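Long-range contact in endo-beta-1,4-glucanase (cellulase B) (Bacillus halodurans, PDB 4V2X), which probably hydrolyses beta-glucan chains such as cellulose and xyloglucan, using a family 5 glycoside hydrolase module followed by an immunoglobulin-like module and a carbohydrate-binding module: residues 411-424 with 461-475. Sequence-based numbering, arbitrary orientation.
Sequences LQLHGNELTGLRAN and GMVTAEFNRGADWHF. With CA (calcium ion), chain C.
The Phe467 ring sits in a hollow lined by Leu411, Leu413 and Leu418, beside the type I' turn Leu413-Asn416: Leu413 CD2 and Leu418 CD1 each reach its CE1 at 3.7 Å, and Leu411 CD1 closes in at the ring edge. With CG anti to the backbone N (chi1 -179°) and chi2 at 75°, Leu418 turns CD1 back over the partner strand although its CB points away, and against Ala465 CB. Farther along the same face, the fork of Leu421 straddles the Val463 CG1 methyl, while its CD1 drops onto Ala465.

The pairing is interrupted by a classic beta bulge, Thr419 and Gly420 both facing Glu466, whose carbonyl O takes a firm bond from Thr419 N and a weak one from Gly420 N. On the other face Glu466 extends past side-chain-less Gly420 to Arg422, where NE meets OE2 at 2.7 Å in the guanidinium plane, a salt bridge with the flat groups 66° apart. Water 4 links the same OE2 to Arg422 NH2; an alanine in place of Arg422 would probably leave the Glu466 carboxylate without its countercharge and held mainly by waters.

Both ends are tied by asparagines: Asn468 OD1 receives Glu417 N, and Asn424 OD1 receives Met462 N almost head-on. Arg469 bends round so that NE and NH2 weakly bond Asn416 OD1, whose ND2 is held by Ser389 and Arg387. Phe467 O binds a calcium ion at 2.4 Å, alongside five waters (one also bonded to Thr419 OG1) and two atoms from elsewhere in the structure.

Within the immunoglobulin-like module, strand 458-467 lies between 418-423 and 473-480. Leu418 and Leu421 pack on Leu441 and Tyr434 of the facing sheet, from whose strand 407-412 Leu411 reaches across to Phe467 and Phe475, filling the sandwich interior.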
loop_
_atom_site.group_PDB
_atom_site.type_symbol
_atom_site.label_atom_id
_atom_site.label_comp_id
_atom_site.label_asym_id
_atom_site.label_seq_id
_atom_site.Cartn_x
_atom_site.Cartn_y
_atom_site.Cartn_z
ATOM N N LEU A 411 -44.119 10.832 19.298
ATOM C CA LEU A 411 -43.884 10.609 17.893
ATOM C C LEU A 411 -42.606 11.312 17.490
ATOM O O LEU A 411 -42.202 12.295 18.102
ATOM C CB LEU A 411 -45.023 11.202 17.054
ATOM C CG LEU A 411 -46.455 10.751 17.330
ATOM C CD1 LEU A 411 -47.399 11.454 16.361
ATOM C CD2 LEU A 411 -46.589 9.236 17.236
ATOM N N GLN A 412 -41.964 10.786 16.458
ATOM C CA GLN A 412 -40.891 11.487 15.779
ATOM C C GLN A 412 -41.417 11.768 14.374
ATOM O O GLN A 412 -41.418 10.883 13.511
ATOM C CB GLN A 412 -39.618 10.641 15.774
ATOM C CG GLN A 412 -38.972 10.478 17.150
ATOM C CD GLN A 412 -39.652 9.446 18.035
ATOM O OE1 GLN A 412 -39.880 8.305 17.625
ATOM N NE2 GLN A 412 -39.961 9.836 19.272
ATOM N N LEU A 413 -41.896 12.991 14.161
ATOM C CA LEU A 413 -42.623 13.323 12.938
ATOM C C LEU A 413 -41.759 13.329 11.681
ATOM O O LEU A 413 -42.267 13.070 10.585
ATOM C CB LEU A 413 -43.367 14.656 13.096
ATOM C CG LEU A 413 -44.572 14.601 14.044
ATOM C CD1 LEU A 413 -45.112 15.998 14.307
ATOM C CD2 LEU A 413 -45.668 13.686 13.506
ATOM N N HIS A 414 -40.463 13.609 11.827
ATOM C CA HIS A 414 -39.532 13.577 10.694
ATOM C C HIS A 414 -40.020 14.471 9.549
ATOM O O HIS A 414 -39.885 14.127 8.370
ATOM C CB HIS A 414 -39.310 12.135 10.190
ATOM C CG HIS A 414 -38.547 11.264 11.138
ATOM N ND1 HIS A 414 -38.703 9.895 11.180
ATOM C CD2 HIS A 414 -37.617 11.566 12.076
ATOM C CE1 HIS A 414 -37.906 9.392 12.105
ATOM N NE2 HIS A 414 -37.240 10.385 12.666
ATOM N N GLY A 415 -40.604 15.613 9.901
ATOM C CA GLY A 415 -41.054 16.590 8.903
ATOM C C GLY A 415 -42.454 16.395 8.351
ATOM O O GLY A 415 -42.900 17.176 7.506
ATOM N N ASN A 416 -43.165 15.369 8.823
ATOM C CA ASN A 416 -44.525 15.110 8.374
ATOM C C ASN A 416 -45.548 15.651 9.349
ATOM O O ASN A 416 -45.202 16.108 10.438
ATOM C CB ASN A 416 -44.749 13.615 8.190
ATOM C CG ASN A 416 -43.731 12.988 7.265
ATOM O OD1 ASN A 416 -43.287 13.606 6.292
ATOM N ND2 ASN A 416 -43.350 11.751 7.563
ATOM N N GLU A 417 -46.810 15.598 8.943
ATOM C CA GLU A 417 -47.917 16.000 9.794
ATOM C C GLU A 417 -48.847 14.804 9.991
ATOM O O GLU A 417 -49.055 14.007 9.074
ATOM C CB GLU A 417 -48.692 17.160 9.163
ATOM C CG GLU A 417 -47.834 18.362 8.764
ATOM C CD GLU A 417 -47.267 19.138 9.944
ATOM O OE1 GLU A 417 -47.680 18.894 11.100
ATOM O OE2 GLU A 417 -46.401 20.013 9.711
ATOM N N LEU A 418 -49.392 14.683 11.195
ATOM C CA LEU A 418 -50.415 13.677 11.483
ATOM C C LEU A 418 -51.714 14.095 10.797
ATOM O O LEU A 418 -52.189 15.206 11.008
ATOM C CB LEU A 418 -50.635 13.573 12.993
ATOM C CG LEU A 418 -51.658 12.538 13.467
ATOM C CD1 LEU A 418 -51.077 11.137 13.368
ATOM C CD2 LEU A 418 -52.094 12.843 14.893
ATOM N N THR A 419 -52.269 13.228 9.960
ATOM C CA THR A 419 -53.514 13.537 9.244
ATOM C C THR A 419 -54.727 12.853 9.853
ATOM O O THR A 419 -55.861 13.293 9.641
ATOM C CB THR A 419 -53.422 13.176 7.753
ATOM O OG1 THR A 419 -53.045 11.806 7.604
ATOM C CG2 THR A 419 -52.388 14.053 7.068
ATOM N N GLY A 420 -54.502 11.783 10.612
ATOM C CA GLY A 420 -55.609 11.068 11.224
ATOM C C GLY A 420 -55.159 9.878 12.040
ATOM O O GLY A 420 -53.984 9.516 12.040
ATOM N N LEU A 421 -56.118 9.290 12.744
ATOM C CA LEU A 421 -55.890 8.139 13.589
ATOM C C LEU A 421 -57.049 7.183 13.366
ATOM O O LEU A 421 -58.197 7.620 13.218
ATOM C CB LEU A 421 -55.835 8.580 15.056
ATOM C CG LEU A 421 -54.963 7.782 16.008
ATOM C CD1 LEU A 421 -53.506 7.845 15.577
ATOM C CD2 LEU A 421 -55.125 8.282 17.435
ATOM N N ARG A 422 -56.751 5.892 13.292
ATOM C CA ARG A 422 -57.787 4.872 13.179
ATOM C C ARG A 422 -57.643 3.877 14.317
ATOM O O ARG A 422 -56.528 3.584 14.763
ATOM C CB ARG A 422 -57.704 4.150 11.838
ATOM C CG ARG A 422 -58.096 5.023 10.658
ATOM C CD ARG A 422 -58.003 4.280 9.335
ATOM N NE ARG A 422 -58.327 5.174 8.223
ATOM C CZ ARG A 422 -59.556 5.444 7.790
ATOM N NH1 ARG A 422 -60.621 4.875 8.346
ATOM N NH2 ARG A 422 -59.718 6.285 6.779
ATOM N N ALA A 423 -58.775 3.369 14.787
ATOM C CA ALA A 423 -58.800 2.309 15.792
ATOM C C ALA A 423 -59.468 1.127 15.131
ATOM O O ALA A 423 -60.652 1.194 14.797
ATOM C CB ALA A 423 -59.577 2.746 17.017
ATOM N N ASN A 424 -58.709 0.058 14.914
ATOM C CA ASN A 424 -59.202 -1.079 14.139
ATOM C C ASN A 424 -59.835 -0.614 12.820
ATOM O O ASN A 424 -60.938 -1.038 12.460
ATOM C CB ASN A 424 -60.220 -1.897 14.946
ATOM C CG ASN A 424 -59.634 -2.501 16.212
ATOM O OD1 ASN A 424 -58.419 -2.545 16.407
ATOM N ND2 ASN A 424 -60.508 -2.995 17.076
ATOM N N GLY A 461 -56.103 -5.247 19.410
ATOM C CA GLY A 461 -56.420 -4.461 18.235
ATOM C C GLY A 461 -55.299 -3.502 17.941
ATOM O O GLY A 461 -54.190 -3.658 18.461
ATOM N N MET A 462 -55.588 -2.493 17.126
ATOM C CA MET A 462 -54.562 -1.580 16.636
ATOM C C MET A 462 -55.059 -0.146 16.575
ATOM O O MET A 462 -56.212 0.091 16.226
ATOM C CB MET A 462 -54.135 -2.014 15.240
ATOM C CG MET A 462 -52.896 -1.315 14.712
ATOM S SD MET A 462 -52.457 -1.989 13.105
ATOM C CE MET A 462 -52.735 -3.731 13.415
ATOM N N VAL A 463 -54.179 0.795 16.918
ATOM C CA VAL A 463 -54.405 2.210 16.669
ATOM C C VAL A 463 -53.386 2.582 15.593
ATOM O O VAL A 463 -52.185 2.396 15.784
ATOM C CB VAL A 463 -54.202 3.069 17.927
ATOM C CG1 VAL A 463 -54.230 4.544 17.568
ATOM C CG2 VAL A 463 -55.276 2.744 18.961
ATOM N N THR A 464 -53.873 3.067 14.456
ATOM C CA THR A 464 -53.006 3.396 13.331
ATOM C C THR A 464 -52.912 4.901 13.167
ATOM O O THR A 464 -53.933 5.579 13.041
ATOM C CB THR A 464 -53.512 2.761 12.029
ATOM O OG1 THR A 464 -53.524 1.339 12.191
ATOM C CG2 THR A 464 -52.603 3.134 10.851
ATOM N N ALA A 465 -51.684 5.410 13.196
ATOM C CA ALA A 465 -51.418 6.820 12.933
ATOM C C ALA A 465 -51.122 7.018 11.466
ATOM O O ALA A 465 -50.241 6.354 10.904
ATOM C CB ALA A 465 -50.250 7.322 13.776
ATOM N N GLU A 466 -51.859 7.953 10.866
ATOM C CA GLU A 466 -51.751 8.279 9.445
ATOM C C GLU A 466 -51.090 9.640 9.303
ATOM O O GLU A 466 -51.381 10.559 10.075
ATOM C CB GLU A 466 -53.133 8.309 8.794
ATOM C CG GLU A 466 -53.861 6.974 8.836
ATOM C CD GLU A 466 -55.294 7.053 8.352
ATOM O OE1 GLU A 466 -55.909 8.134 8.450
ATOM O OE2 GLU A 466 -55.815 6.022 7.881
ATOM N N PHE A 467 -50.192 9.754 8.327
ATOM C CA PHE A 467 -49.430 10.974 8.104
ATOM C C PHE A 467 -49.571 11.437 6.657
ATOM O O PHE A 467 -49.945 10.656 5.769
ATOM C CB PHE A 467 -47.958 10.739 8.467
ATOM C CG PHE A 467 -47.768 10.246 9.872
ATOM C CD1 PHE A 467 -47.689 11.147 10.930
ATOM C CD2 PHE A 467 -47.705 8.890 10.141
ATOM C CE1 PHE A 467 -47.540 10.703 12.232
ATOM C CE2 PHE A 467 -47.552 8.436 11.441
ATOM C CZ PHE A 467 -47.477 9.345 12.487
ATOM N N ASN A 468 -49.285 12.714 6.418
ATOM C CA ASN A 468 -49.439 13.280 5.073
ATOM C C ASN A 468 -48.434 12.695 4.078
ATOM O O ASN A 468 -48.690 12.657 2.879
ATOM C CB ASN A 468 -49.362 14.812 5.100
ATOM C CG ASN A 468 -47.998 15.336 5.508
ATOM O OD1 ASN A 468 -47.250 14.687 6.245
ATOM N ND2 ASN A 468 -47.676 16.532 5.048
ATOM N N ARG A 469 -47.286 12.260 4.586
ATOM C CA ARG A 469 -46.291 11.555 3.793
ATOM C C ARG A 469 -45.805 10.329 4.552
ATOM O O ARG A 469 -45.866 10.288 5.782
ATOM C CB ARG A 469 -45.088 12.460 3.528
ATOM C CG ARG A 469 -45.434 13.767 2.834
ATOM C CD ARG A 469 -44.201 14.611 2.563
ATOM N NE ARG A 469 -43.521 15.008 3.796
ATOM C CZ ARG A 469 -42.340 15.624 3.840
ATOM N NH1 ARG A 469 -41.691 15.937 2.726
ATOM N NH2 ARG A 469 -41.803 15.940 5.015
ATOM N N GLY A 470 -45.330 9.334 3.809
ATOM C CA GLY A 470 -44.683 8.179 4.421
ATOM C C GLY A 470 -45.648 7.141 4.951
ATOM O O GLY A 470 -46.868 7.285 4.869
ATOM N N ALA A 471 -45.082 6.085 5.520
ATOM C CA ALA A 471 -45.860 4.946 5.982
ATOM C C ALA A 471 -46.703 5.266 7.216
ATOM O O ALA A 471 -46.324 6.093 8.045
ATOM C CB ALA A 471 -44.930 3.783 6.277
ATOM N N ASP A 472 -47.846 4.596 7.335
ATOM C CA ASP A 472 -48.621 4.632 8.572
ATOM C C ASP A 472 -47.790 3.985 9.679
ATOM O O ASP A 472 -47.020 3.061 9.401
ATOM C CB ASP A 472 -49.911 3.824 8.431
ATOM C CG ASP A 472 -50.930 4.461 7.501
ATOM O OD1 ASP A 472 -50.818 5.656 7.153
ATOM O OD2 ASP A 472 -51.868 3.736 7.114
ATOM N N TRP A 473 -47.961 4.449 10.917
ATOM C CA TRP A 473 -47.364 3.800 12.088
ATOM C C TRP A 473 -48.453 3.057 12.861
ATOM O O TRP A 473 -49.521 3.611 13.137
ATOM C CB TRP A 473 -46.675 4.826 12.989
ATOM C CG TRP A 473 -45.933 4.211 14.141
ATOM C CD1 TRP A 473 -46.377 4.080 15.424
ATOM C CD2 TRP A 473 -44.619 3.632 14.108
ATOM N NE1 TRP A 473 -45.427 3.455 16.194
ATOM C CE2 TRP A 473 -44.334 3.178 15.414
ATOM C CE3 TRP A 473 -43.655 3.458 13.103
ATOM C CZ2 TRP A 473 -43.129 2.555 15.742
ATOM C CZ3 TRP A 473 -42.453 2.840 13.430
ATOM C CH2 TRP A 473 -42.201 2.398 14.743
ATOM N N HIS A 474 -48.179 1.808 13.219
ATOM C CA HIS A 474 -49.187 0.946 13.833
ATOM C C HIS A 474 -48.869 0.653 15.286
ATOM O O HIS A 474 -47.824 0.089 15.577
ATOM C CB HIS A 474 -49.256 -0.371 13.069
ATOM C CG HIS A 474 -49.374 -0.197 11.593
ATOM N ND1 HIS A 474 -50.572 0.082 10.974
ATOM C CD2 HIS A 474 -48.447 -0.254 10.611
ATOM C CE1 HIS A 474 -50.379 0.181 9.673
ATOM N NE2 HIS A 474 -49.097 -0.010 9.426
ATOM N N PHE A 475 -49.761 1.056 16.188
ATOM C CA PHE A 475 -49.645 0.726 17.603
ATOM C C PHE A 475 -50.484 -0.500 17.921
ATOM O O PHE A 475 -51.718 -0.454 17.831
ATOM C CB PHE A 475 -50.146 1.871 18.488
ATOM C CG PHE A 475 -49.368 3.145 18.352
ATOM C CD1 PHE A 475 -48.163 3.319 19.030
ATOM C CD2 PHE A 475 -49.861 4.195 17.590
ATOM C CE1 PHE A 475 -47.452 4.499 18.910
ATOM C CE2 PHE A 475 -49.157 5.376 17.473
ATOM C CZ PHE A 475 -47.947 5.525 18.132
HETATM CA CA CA C . -50.757 8.867 4.450
HETATM O O HOH W 1 -45.147 17.823 5.837
HETATM O O HOH W 2 -55.417 10.599 7.549
HETATM O O HOH W 3 -52.754 10.134 5.213
HETATM O O HOH W 4 -57.298 7.293 5.579
HETATM O O HOH W 5 -49.354 7.680 6.280
HETATM O O HOH W 6 -50.825 10.488 2.725
HETATM O O HOH W 7 -48.570 8.906 3.595
HETATM O O HOH W 8 -50.499 6.733 3.075
#